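Putative uncharacterized protein (Mycobacterium smegmatis, PDB 3UID) is probably a type II toxin of the AHA1 family, related in structure to a Mycobacterium tuberculosis protein involved in the hypoxic response. Local coordinates at residues T12-V25 against T116-Y130. Sequence-based numbering, arbitrary orientation.
Sequences TLTLTITAEFAAPV and TEHDGGTRATYVGTY
Leu15 and Gly128, Ile17 and Tyr126, Ala19 and Ala124, and Phe21 and Thr122 each exchange two backbone hydrogen bonds. One more runs from Tyr130 N to Leu13 O (2.9 Å). Strands 14-21 and 121-129 are thus antiparallel neighbours.

Beyond Phe21 the side chain of Thr122 takes over. Its OG1 lies anti to its own carbonyl carbon (chi1 -62°) and donates to Ala23 O at 2.8 Å. This ties the loop before helix 25-33 to the strand. Val25 CG2 packs 3.6 Å from the same OG1.

On the helix-facing side, Phe21 and Tyr126 approach from opposite directions. Tyr126 OH lies in the plane of the Phe21 ring, at its edge, 3.5 Å from CE2. That hydroxyl is hydrogen-bonded to Tyr32. Ala124 CB touches Phe21 CE2 at 3.7 Å. Helix 144-158 covers Ile17 and Phe21.

The other face is mostly polar. Thr16 CG2 meets Thr125 CG2 at 3.7 Å. A water lies between Thr18 OG1 and Thr125 OG1 and joins the two. In one of its two conformers, Glu20 runs beside Arg123, with carboxylate and guanidinium planes 20° apart. Glu20 OE2 to Arg123 NH2 is then a long salt bridge of 3.8 Å, so the pairing is doubtful.

Next to strand 121-129 lies strand 109-118, joined to it by a type I' turn from His118 to Gly121. An antiparallel sheet backed by the C-terminal helix 144-158 is characteristic of the Bet v 1-like SRPBCC fold.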
ATOM      1  N   THR A  12       2.606  -9.117  17.741  1.00 13.86           N
ATOM      2  CA  THR A  12       3.438  -8.003  17.290  1.00 12.72           C
ATOM      3  C   THR A  12       2.627  -6.790  16.820  1.00 12.57           C
ATOM      4  O   THR A  12       3.196  -5.775  16.398  1.00 12.99           O
ATOM      5  CB  THR A  12       4.376  -8.437  16.146  1.00 16.63           C
ATOM      6  OG1 THR A  12       3.622  -9.130  15.149  1.00 13.56           O
ATOM      7  CG2 THR A  12       5.450  -9.381  16.671  1.00 16.58           C
ATOM      8  N   LEU A  13       1.307  -6.915  16.875  1.00 10.96           N
ATOM      9  CA  LEU A  13       0.417  -5.878  16.364  1.00  8.25           C
ATOM     10  C   LEU A  13       0.739  -5.571  14.905  1.00 12.03           C
ATOM     11  O   LEU A  13       0.749  -4.411  14.489  1.00 10.29           O
ATOM     12  CB  LEU A  13       0.522  -4.605  17.204  1.00 13.15           C
ATOM     13  CG  LEU A  13       0.226  -4.775  18.693  1.00 16.84           C
ATOM     14  CD1 LEU A  13       0.411  -3.451  19.417  1.00 15.87           C
ATOM     15  CD2 LEU A  13      -1.176  -5.332  18.905  1.00 17.66           C
ATOM     16  N   THR A  14       0.984  -6.619  14.125  1.00  9.83           N
ATOM     17  CA  THR A  14       1.290  -6.443  12.710  1.00  9.34           C
ATOM     18  C   THR A  14       0.243  -7.063  11.805  1.00  8.13           C
ATOM     19  O   THR A  14      -0.371  -8.078  12.144  1.00  9.26           O
ATOM     20  CB  THR A  14       2.673  -7.012  12.316  1.00  9.68           C
ATOM     21  OG1 THR A  14       2.769  -8.393  12.690  1.00  8.91           O
ATOM     22  CG2 THR A  14       3.786  -6.222  12.998  1.00 10.61           C
ATOM     23  N   LEU A  15       0.031  -6.416  10.665  1.00 10.30           N
ATOM     24  CA  LEU A  15      -0.717  -7.012   9.562  1.00  7.90           C
ATOM     25  C   LEU A  15       0.217  -7.133   8.369  1.00  6.62           C
ATOM     26  O   LEU A  15       0.727  -6.135   7.864  1.00  9.86           O
ATOM     27  CB  LEU A  15      -1.939  -6.163   9.201  1.00 10.29           C
ATOM     28  CG  LEU A  15      -2.666  -6.595   7.928  1.00 11.35           C
ATOM     29  CD1 LEU A  15      -3.286  -7.974   8.096  1.00 17.27           C
ATOM     30  CD2 LEU A  15      -3.732  -5.581   7.557  1.00 12.65           C
ATOM     31  N   THR A  16       0.476  -8.369   7.953  1.00  6.32           N
ATOM     32  CA  THR A  16       1.400  -8.638   6.863  1.00  5.63           C
ATOM     33  C   THR A  16       0.657  -9.261   5.697  1.00  7.54           C
ATOM     34  O   THR A  16      -0.059 -10.253   5.860  1.00  8.85           O
ATOM     35  CB  THR A  16       2.542  -9.562   7.325  1.00  8.72           C
ATOM     36  OG1 THR A  16       3.259  -8.923   8.390  1.00 10.75           O
ATOM     37  CG2 THR A  16       3.502  -9.819   6.190  1.00  9.69           C
ATOM     38  N   ILE A  17       0.787  -8.637   4.535  1.00  6.57           N
ATOM     39  CA  ILE A  17       0.230  -9.189   3.314  1.00  6.92           C
ATOM     40  C   ILE A  17       1.392  -9.566   2.401  1.00  8.99           C
ATOM     41  O   ILE A  17       2.340  -8.796   2.221  1.00  9.76           O
ATOM     42  CB  ILE A  17      -0.713  -8.188   2.642  1.00 10.68           C
ATOM     43  CG1 ILE A  17      -1.867  -7.865   3.599  1.00 12.07           C
ATOM     44  CG2 ILE A  17      -1.221  -8.755   1.322  1.00 11.40           C
ATOM     45  CD1 ILE A  17      -3.030  -7.143   2.961  1.00 21.22           C
ATOM     46  N   THR A  18       1.339 -10.776   1.867  1.00  9.83           N
ATOM     47  CA  THR A  18       2.374 -11.254   0.966  1.00  8.88           C
ATOM     48  C   THR A  18       1.750 -11.471  -0.405  1.00 10.01           C
ATOM     49  O   THR A  18       0.613 -11.939  -0.514  1.00  9.11           O
ATOM     50  CB  THR A  18       2.987 -12.572   1.481  1.00 14.09           C
ATOM     51  OG1 THR A  18       3.445 -12.398   2.829  1.00 13.13           O
ATOM     52  CG2 THR A  18       4.157 -13.011   0.602  1.00 12.76           C
ATOM     53  N   ALA A  19       2.482 -11.089  -1.444  1.00 10.82           N
ATOM     54  CA  ALA A  19       2.034 -11.286  -2.815  1.00  9.28           C
ATOM     55  C   ALA A  19       3.161 -11.855  -3.638  1.00  9.90           C
ATOM     56  O   ALA A  19       4.329 -11.714  -3.280  1.00  8.53           O
ATOM     57  CB  ALA A  19       1.611  -9.965  -3.426  1.00  6.15           C
ATOM     58  N   GLU A  20       2.788 -12.518  -4.727  1.00  7.04           N
ATOM     59  CA  GLU A  20       3.750 -12.932  -5.731  0.50  9.04           C
ATOM     60  C   GLU A  20       3.377 -12.323  -7.071  1.00 12.84           C
ATOM     61  O   GLU A  20       2.217 -12.349  -7.481  1.00 11.08           O
ATOM     62  CB  GLU A  20       3.834 -14.453  -5.799  0.50 11.73           C
ATOM     63  CG  GLU A  20       4.532 -15.039  -4.586  0.50  6.83           C
ATOM     64  CD  GLU A  20       4.490 -16.552  -4.542  0.50 19.22           C
ATOM     65  OE1 GLU A  20       4.236 -17.180  -5.591  0.50 24.23           O
ATOM     66  OE2 GLU A  20       4.714 -17.111  -3.447  0.50 21.59           O
ATOM     67  N   PHE A  21       4.368 -11.742  -7.742  1.00  8.99           N
ATOM     68  CA  PHE A  21       4.132 -11.062  -9.017  1.00  7.86           C
ATOM     69  C   PHE A  21       5.011 -11.671 -10.099  1.00 12.41           C
ATOM     70  O   PHE A  21       6.182 -11.956  -9.853  1.00  9.80           O
ATOM     71  CB  PHE A  21       4.487  -9.581  -8.899  1.00  7.79           C
ATOM     72  CG  PHE A  21       3.628  -8.810  -7.928  1.00  6.41           C
ATOM     73  CD1 PHE A  21       2.249  -8.753  -8.090  1.00  6.58           C
ATOM     74  CD2 PHE A  21       4.205  -8.123  -6.871  1.00  9.92           C
ATOM     75  CE1 PHE A  21       1.459  -8.024  -7.203  1.00  7.04           C
ATOM     76  CE2 PHE A  21       3.425  -7.389  -5.980  1.00  8.61           C
ATOM     77  CZ  PHE A  21       2.053  -7.344  -6.145  1.00  7.68           C
ATOM     78  N   ALA A  22       4.465 -11.847 -11.299  1.00 11.33           N
ATOM     79  CA  ALA A  22       5.241 -12.436 -12.390  1.00 13.74           C
ATOM     80  C   ALA A  22       5.966 -11.351 -13.179  1.00 12.70           C
ATOM     81  O   ALA A  22       5.705 -11.138 -14.363  1.00 16.03           O
ATOM     82  CB  ALA A  22       4.353 -13.284 -13.296  1.00 12.32           C
ATOM     83  N   ALA A  23       6.865 -10.654 -12.488  1.00 11.26           N
ATOM     84  CA  ALA A  23       7.690  -9.621 -13.082  1.00 11.85           C
ATOM     85  C   ALA A  23       8.876  -9.397 -12.161  1.00 11.40           C
ATOM     86  O   ALA A  23       8.829  -9.747 -10.974  1.00 10.91           O
ATOM     87  CB  ALA A  23       6.878  -8.320 -13.259  1.00 11.12           C
ATOM     88  N   PRO A  24       9.954  -8.817 -12.692  1.00 10.06           N
ATOM     89  CA  PRO A  24      11.175  -8.613 -11.907  0.50 11.23           C
ATOM     90  C   PRO A  24      11.002  -7.578 -10.803  1.00  9.20           C
ATOM     91  O   PRO A  24      10.114  -6.724 -10.885  1.00  8.73           O
ATOM     92  CB  PRO A  24      12.185  -8.113 -12.951  0.50 11.71           C
ATOM     93  CG  PRO A  24      11.669  -8.614 -14.257  0.50 11.50           C
ATOM     94  CD  PRO A  24      10.174  -8.601 -14.133  0.50  8.43           C
ATOM     95  N   VAL A  25      11.854  -7.661  -9.786  1.00 10.82           N
ATOM     96  CA  VAL A  25      11.824  -6.707  -8.689  1.00  6.65           C
ATOM     97  C   VAL A  25      11.919  -5.270  -9.199  1.00  6.58           C
ATOM     98  O   VAL A  25      11.225  -4.389  -8.688  1.00  9.29           O
ATOM     99  CB  VAL A  25      12.951  -6.971  -7.695  1.00 11.71           C
ATOM    100  CG1 VAL A  25      13.143  -5.768  -6.809  1.00 10.95           C
ATOM    101  CG2 VAL A  25      12.627  -8.216  -6.860  1.00 12.00           C
ATOM    102  N   THR A 116      11.568  -8.946  -3.119  1.00  9.59           N
ATOM    103  CA  THR A 116      12.708  -9.826  -3.326  1.00  7.00           C
ATOM    104  C   THR A 116      12.482 -10.799  -4.459  1.00  9.68           C
ATOM    105  O   THR A 116      11.347 -11.142  -4.792  1.00  9.88           O
ATOM    106  CB  THR A 116      13.089 -10.565  -2.037  1.00 23.07           C
ATOM    107  OG1 THR A 116      11.943 -11.245  -1.514  1.00 19.30           O
ATOM    108  CG2 THR A 116      13.600  -9.565  -0.998  1.00 23.89           C
ATOM    109  N   GLU A 117      13.582 -11.235  -5.057  1.00 13.94           N
ATOM    110  CA  GLU A 117      13.518 -12.112  -6.200  1.00 17.55           C
ATOM    111  C   GLU A 117      12.966 -13.456  -5.763  1.00 19.87           C
ATOM    112  O   GLU A 117      13.394 -14.026  -4.755  1.00 23.24           O
ATOM    113  CB  GLU A 117      14.911 -12.267  -6.826  1.00 23.57           C
ATOM    114  CG  GLU A 117      15.555 -10.952  -7.303  1.00 34.71           C
ATOM    115  CD  GLU A 117      16.089 -10.078  -6.165  1.00 46.92           C
ATOM    116  OE1 GLU A 117      16.127 -10.545  -5.000  1.00 46.00           O
ATOM    117  OE2 GLU A 117      16.473  -8.916  -6.441  1.00 47.18           O
ATOM    118  N   HIS A 118      11.992 -13.953  -6.510  1.00 18.45           N
ATOM    119  CA  HIS A 118      11.352 -15.212  -6.186  1.00 23.20           C
ATOM    120  C   HIS A 118      10.961 -15.884  -7.494  1.00 35.03           C
ATOM    121  O   HIS A 118       9.897 -15.607  -8.048  1.00 31.02           O
ATOM    122  CB  HIS A 118      10.127 -14.972  -5.309  1.00 31.88           C
ATOM    123  CG  HIS A 118       9.548 -16.221  -4.726  1.00 41.20           C
ATOM    124  ND1 HIS A 118       8.635 -17.001  -5.400  1.00 49.45           N
ATOM    125  CD2 HIS A 118       9.758 -16.829  -3.534  1.00 45.03           C
ATOM    126  CE1 HIS A 118       8.305 -18.037  -4.648  1.00 51.30           C
ATOM    127  NE2 HIS A 118       8.973 -17.956  -3.511  1.00 51.33           N
ATOM    128  N   ASP A 119      11.851 -16.739  -7.995  1.00 39.87           N
ATOM    129  CA  ASP A 119      11.643 -17.451  -9.257  1.00 37.23           C
ATOM    130  C   ASP A 119      11.781 -16.541 -10.472  1.00 31.22           C
ATOM    131  O   ASP A 119      11.087 -16.732 -11.466  1.00 28.29           O
ATOM    132  CB  ASP A 119      10.272 -18.134  -9.279  1.00 39.28           C
ATOM    133  CG  ASP A 119      10.115 -19.158  -8.175  1.00 46.90           C
ATOM    134  OD1 ASP A 119       8.980 -19.331  -7.682  1.00 53.30           O
ATOM    135  OD2 ASP A 119      11.127 -19.788  -7.800  1.00 46.64           O
ATOM    136  N   GLY A 120      12.680 -15.560 -10.390  1.00 25.82           N
ATOM    137  CA  GLY A 120      12.841 -14.577 -11.449  1.00 21.09           C
ATOM    138  C   GLY A 120      11.734 -13.543 -11.407  1.00 23.59           C
ATOM    139  O   GLY A 120      11.781 -12.516 -12.103  1.00 20.90           O
ATOM    140  N   GLY A 121      10.728 -13.835 -10.583  1.00 26.00           N
ATOM    141  CA  GLY A 121       9.618 -12.936 -10.335  1.00 23.09           C
ATOM    142  C   GLY A 121       9.845 -12.211  -9.025  1.00 19.23           C
ATOM    143  O   GLY A 121      10.991 -12.081  -8.581  1.00 17.24           O
ATOM    144  N   THR A 122       8.768 -11.740  -8.401  1.00  9.66           N
ATOM    145  CA  THR A 122       8.895 -10.951  -7.184  1.00 12.08           C
ATOM    146  C   THR A 122       7.978 -11.443  -6.084  1.00  9.88           C
ATOM    147  O   THR A 122       6.779 -11.640  -6.304  1.00 10.39           O
ATOM    148  CB  THR A 122       8.546  -9.474  -7.445  1.00 10.82           C
ATOM    149  OG1 THR A 122       9.468  -8.939  -8.396  1.00 11.40           O
ATOM    150  CG2 THR A 122       8.617  -8.650  -6.154  1.00 11.23           C
ATOM    151  N   ARG A 123       8.545 -11.644  -4.902  1.00  8.05           N
ATOM    152  CA  ARG A 123       7.720 -11.756  -3.718  1.00  7.84           C
ATOM    153  C   ARG A 123       7.713 -10.399  -3.033  1.00  9.26           C
ATOM    154  O   ARG A 123       8.781  -9.820  -2.763  1.00 10.42           O
ATOM    155  CB  ARG A 123       8.265 -12.812  -2.766  1.00  9.16           C
ATOM    156  CG  ARG A 123       7.568 -12.786  -1.409  1.00 15.07           C
ATOM    157  CD  ARG A 123       8.061 -13.904  -0.522  1.00 27.33           C
ATOM    158  NE  ARG A 123       7.705 -15.206  -1.076  1.00 35.32           N
ATOM    159  CZ  ARG A 123       8.042 -16.367  -0.526  1.00 45.02           C
ATOM    160  NH1 ARG A 123       8.750 -16.389   0.596  1.00 49.30           N
ATOM    161  NH2 ARG A 123       7.673 -17.506  -1.098  1.00 45.71           N
ATOM    162  N   ALA A 124       6.519  -9.887  -2.775  1.00  8.82           N
ATOM    163  CA  ALA A 124       6.357  -8.614  -2.084  1.00  9.82           C
ATOM    164  C   ALA A 124       5.782  -8.865  -0.711  1.00 11.22           C
ATOM    165  O   ALA A 124       4.761  -9.545  -0.590  1.00 10.86           O
ATOM    166  CB  ALA A 124       5.434  -7.711  -2.862  1.00 10.64           C
ATOM    167  N   THR A 125       6.418  -8.296   0.311  1.00  8.22           N
ATOM    168  CA  THR A 125       5.933  -8.426   1.671  1.00  8.48           C
ATOM    169  C   THR A 125       5.634  -7.038   2.207  1.00  8.92           C
ATOM    170  O   THR A 125       6.516  -6.176   2.229  1.00  8.40           O
ATOM    171  CB  THR A 125       6.960  -9.122   2.570  1.00 11.26           C
ATOM    172  OG1 THR A 125       7.290 -10.403   2.003  1.00 12.87           O
ATOM    173  CG2 THR A 125       6.395  -9.323   3.964  1.00 11.56           C
ATOM    174  N   TYR A 126       4.384  -6.822   2.597  1.00  8.11           N
ATOM    175  CA  TYR A 126       3.939  -5.534   3.100  1.00  6.02           C
ATOM    176  C   TYR A 126       3.602  -5.679   4.583  1.00  6.47           C
ATOM    177  O   TYR A 126       2.596  -6.302   4.937  1.00  8.44           O
ATOM    178  CB  TYR A 126       2.684  -5.093   2.345  1.00  5.89           C
ATOM    179  CG  TYR A 126       2.779  -5.113   0.821  1.00  7.95           C
ATOM    180  CD1 TYR A 126       3.124  -3.969   0.114  1.00  6.82           C
ATOM    181  CD2 TYR A 126       2.486  -6.268   0.098  1.00  7.94           C
ATOM    182  CE1 TYR A 126       3.165  -3.972  -1.285  1.00  7.63           C
ATOM    183  CE2 TYR A 126       2.533  -6.286  -1.304  1.00  9.98           C
ATOM    184  CZ  TYR A 126       2.876  -5.134  -1.980  1.00  7.73           C
ATOM    185  OH  TYR A 126       2.933  -5.133  -3.364  1.00  8.96           O
ATOM    186  N   VAL A 127       4.447  -5.112   5.436  1.00  7.20           N
ATOM    187  CA  VAL A 127       4.297  -5.270   6.882  1.00  7.23           C
ATOM    188  C   VAL A 127       3.901  -3.948   7.522  1.00  7.78           C
ATOM    189  O   VAL A 127       4.665  -2.979   7.480  1.00  8.13           O
ATOM    190  CB  VAL A 127       5.596  -5.755   7.563  1.00  6.93           C
ATOM    191  CG1 VAL A 127       5.391  -5.917   9.074  1.00  8.44           C
ATOM    192  CG2 VAL A 127       6.092  -7.070   6.940  1.00 10.35           C
ATOM    193  N   GLY A 128       2.717  -3.927   8.122  1.00  5.14           N
ATOM    194  CA  GLY A 128       2.210  -2.757   8.829  1.00  7.20           C
ATOM    195  C   GLY A 128       2.190  -3.022  10.319  1.00  7.65           C
ATOM    196  O   GLY A 128       1.650  -4.041  10.757  1.00  8.85           O
ATOM    197  N   THR A 129       2.766  -2.104  11.091  1.00  8.64           N
ATOM    198  CA  THR A 129       2.884  -2.249  12.534  1.00 11.40           C
ATOM    199  C   THR A 129       2.047  -1.162  13.189  1.00 11.09           C
ATOM    200  O   THR A 129       2.184   0.021  12.858  1.00  9.68           O
ATOM    201  CB  THR A 129       4.342  -2.118  12.986  1.00 10.11           C
ATOM    202  OG1 THR A 129       5.146  -3.113  12.341  1.00 10.76           O
ATOM    203  CG2 THR A 129       4.450  -2.286  14.509  1.00 10.24           C
ATOM    204  N   TYR A 130       1.187  -1.565  14.122  1.00  9.37           N
ATOM    205  CA  TYR A 130       0.187  -0.661  14.694  1.00  7.66           C
ATOM    206  C   TYR A 130       0.435  -0.337  16.168  1.00 12.38           C
ATOM    207  O   TYR A 130       1.098  -1.099  16.874  1.00 13.30           O
ATOM    208  CB  TYR A 130      -1.211  -1.248  14.472  1.00  9.11           C
ATOM    209  CG  TYR A 130      -1.595  -1.249  13.016  1.00 12.22           C
ATOM    210  CD1 TYR A 130      -2.420  -0.259  12.495  1.00 13.31           C
ATOM    211  CD2 TYR A 130      -1.086  -2.205  12.139  1.00 12.13           C
ATOM    212  CE1 TYR A 130      -2.752  -0.241  11.158  1.00 16.33           C
ATOM    213  CE2 TYR A 130      -1.415  -2.192  10.799  1.00 12.39           C
ATOM    214  CZ  TYR A 130      -2.242  -1.202  10.314  1.00 12.87           C
ATOM    215  OH  TYR A 130      -2.577  -1.184   8.976  1.00 17.21           O
TER
HETATM  216  O   HOH W   1       5.834 -12.807   3.566  1.00 26.59           O